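Side-chain contact in nucleoprotein (Human coronavirus NL63, PDB 5N4K), which probably packages the positive-strand viral RNA genome into a helical ribonucleocapsid and supports viral RNA transcription and replication, this chain being its N-terminal RNA-binding domain: residues 103-106 with 107-110. Numbering follows the deposited sequence.
Sequences QRSD and GVVW
Ser-105 and Val-108 close a type II beta turn that leads the chain from a loop into strand 108-112, an outermost strand of the antiparallel sheet in the N-terminal domain. The turn's backbone bond runs from Val-108 N to Ser-105 O (3.0 Å). Gly-107 takes the third position at a positive phi of 90°, where a CB would collide with the carbonyl O of Asp-106; its backbone bonds onward to Val-68 of strand 63-73.

Apolar contact is confined to a few atoms. Val-108 CG2 meets Ser-105 CB at 3.7 Å, and CG1 of Val-108, set anti to the backbone N (chi1 178°), is thereby carried over one face of the Trp-110 indole near its rim. Gln-103 N lies over the rim of the opposite face. Tyr-65 packs edge-to-face with this tryptophan, whose side chain also lies beside a bound sulfate, probably from the crystallisation liquor.

The side-chain ends of Gln-103 and Asp-106 lead away from the strand: Gln-103 OE1 accepts from Lys-100 N, and Asp-106 OD1 from Lys-24 N of the second subunit.

A single water bridges the two arms beyond the turn. Water 1 accepts from Ser-105 N at 3.0 Å and donates to Val-108 O at 2.9 Å, while Trp-110 NE1 adds a weak third bond. The same indole N-H also makes a weak, bent bond to Gln-103 O (3.1 Å from NE1, 132° at the hydrogen), which lies at the ring edge near its plane.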
ATOM      1  N   GLN A 103       2.101 -14.041  -6.070  1.00 12.45           N
ATOM      2  CA  GLN A 103       1.374 -14.207  -4.796  1.00 12.38           C
ATOM      3  C   GLN A 103       0.192 -13.310  -4.751  1.00 15.22           C
ATOM      4  O   GLN A 103       0.312 -12.154  -5.053  1.00 13.90           O
ATOM      5  CB  GLN A 103       2.345 -13.986  -3.639  1.00 14.31           C
ATOM      6  CG  GLN A 103       1.844 -14.360  -2.305  1.00 17.63           C
ATOM      7  CD  GLN A 103       2.938 -14.394  -1.270  1.00 16.78           C
ATOM      8  OE1 GLN A 103       4.170 -14.346  -1.444  1.00 14.10           O
ATOM      9  NE2 GLN A 103       2.392 -14.403  -0.026  1.00 20.42           N
ATOM     10  N   ARG A 104      -0.972 -13.855  -4.423  1.00 15.30           N
ATOM     11  CA  ARG A 104      -2.183 -13.105  -4.600  1.00 15.87           C
ATOM     12  C   ARG A 104      -2.362 -12.049  -3.554  1.00 16.55           C
ATOM     13  O   ARG A 104      -2.330 -12.326  -2.322  1.00 20.26           O
ATOM     14  CB  ARG A 104      -3.378 -14.023  -4.567  1.00 21.17           C
ATOM     15  CG  ARG A 104      -3.484 -14.976  -5.700  1.00 23.72           C
ATOM     16  CD  ARG A 104      -4.512 -16.082  -5.367  1.00 29.42           C
ATOM     17  NE  ARG A 104      -4.106 -16.955  -4.224  1.00 39.46           N
ATOM     18  CZ  ARG A 104      -4.710 -17.019  -3.016  1.00 47.21           C
ATOM     19  NH1 ARG A 104      -5.787 -16.277  -2.733  1.00 52.87           N
ATOM     20  NH2 ARG A 104      -4.226 -17.817  -2.072  1.00 46.12           N
ATOM     21  N   SER A 105      -2.600 -10.806  -3.958  1.00 14.49           N
ATOM     22  CA  SER A 105      -2.889  -9.720  -3.081  1.00 13.99           C
ATOM     23  C   SER A 105      -3.777  -8.722  -3.804  1.00 14.50           C
ATOM     24  O   SER A 105      -3.401  -8.246  -4.899  1.00 15.11           O
ATOM     25  CB  SER A 105      -1.589  -9.029  -2.639  1.00 17.22           C
ATOM     26  OG  SER A 105      -1.811  -8.051  -1.626  1.00 19.93           O
ATOM     27  N   ASP A 106      -4.951  -8.379  -3.278  1.00 15.30           N
ATOM     28  CA  ASP A 106      -5.836  -7.578  -4.053  1.00 15.45           C
ATOM     29  C   ASP A 106      -5.226  -6.215  -4.295  1.00 12.79           C
ATOM     30  O   ASP A 106      -4.670  -5.581  -3.379  1.00 13.60           O
ATOM     31  CB  ASP A 106      -7.222  -7.425  -3.377  1.00 19.41           C
ATOM     32  CG  ASP A 106      -8.016  -8.744  -3.388  1.00 24.28           C
ATOM     33  OD1 ASP A 106      -7.816  -9.564  -4.289  1.00 23.06           O
ATOM     34  OD2 ASP A 106      -8.865  -8.866  -2.490  1.00 31.41           O
ATOM     35  N   GLY A 107      -5.286  -5.708  -5.512  1.00 12.42           N
ATOM     36  CA  GLY A 107      -4.682  -4.461  -5.905  1.00 13.06           C
ATOM     37  C   GLY A 107      -3.275  -4.606  -6.400  1.00 12.45           C
ATOM     38  O   GLY A 107      -2.591  -3.627  -6.720  1.00 16.41           O
ATOM     39  N   VAL A 108      -2.727  -5.808  -6.443  1.00 10.67           N
ATOM     40  CA  VAL A 108      -1.367  -6.048  -6.923  1.00 11.10           C
ATOM     41  C   VAL A 108      -1.485  -6.801  -8.241  1.00  9.65           C
ATOM     42  O   VAL A 108      -2.057  -7.894  -8.342  1.00 12.25           O
ATOM     43  CB  VAL A 108      -0.510  -6.856  -5.912  1.00 11.08           C
ATOM     44  CG1 VAL A 108       0.866  -7.126  -6.437  1.00 11.74           C
ATOM     45  CG2 VAL A 108      -0.563  -6.023  -4.580  1.00 11.76           C
ATOM     46  N   VAL A 109      -0.917  -6.222  -9.300  1.00 10.12           N
ATOM     47  CA  VAL A 109      -1.059  -6.761 -10.633  1.00 10.66           C
ATOM     48  C   VAL A 109       0.313  -7.141 -11.149  1.00 10.87           C
ATOM     49  O   VAL A 109       1.230  -6.294 -11.267  1.00 10.43           O
ATOM     50  CB  VAL A 109      -1.715  -5.768 -11.595  1.00 11.86           C
ATOM     51  CG1 VAL A 109      -1.838  -6.409 -13.011  1.00 12.46           C
ATOM     52  CG2 VAL A 109      -3.051  -5.356 -11.076  1.00 13.16           C
ATOM     53  N   TRP A 110       0.591  -8.418 -11.504  1.00  9.59           N
ATOM     54  CA  TRP A 110       1.908  -8.903 -11.811  1.00 10.16           C
ATOM     55  C   TRP A 110       2.297  -8.827 -13.286  1.00  8.79           C
ATOM     56  O   TRP A 110       1.435  -9.126 -14.164  1.00 10.90           O
ATOM     57  CB  TRP A 110       1.965 -10.345 -11.305  1.00 11.08           C
ATOM     58  CG  TRP A 110       1.775 -10.418  -9.789  1.00 10.78           C
ATOM     59  CD1 TRP A 110       0.618 -10.683  -9.116  1.00 11.81           C
ATOM     60  CD2 TRP A 110       2.790 -10.214  -8.837  1.00 10.81           C
ATOM     61  NE1 TRP A 110       0.891 -10.683  -7.763  1.00 12.04           N
ATOM     62  CE2 TRP A 110       2.188 -10.397  -7.547  1.00 10.60           C
ATOM     63  CE3 TRP A 110       4.112  -9.853  -8.904  1.00 10.85           C
ATOM     64  CZ2 TRP A 110       2.952 -10.197  -6.409  1.00 12.21           C
ATOM     65  CZ3 TRP A 110       4.884  -9.721  -7.760  1.00 11.94           C
ATOM     66  CH2 TRP A 110       4.248  -9.918  -6.513  1.00 12.02           C
TER
HETATM   67  O   HOH W   1      -2.178 -10.465  -6.939  1.00 16.91           O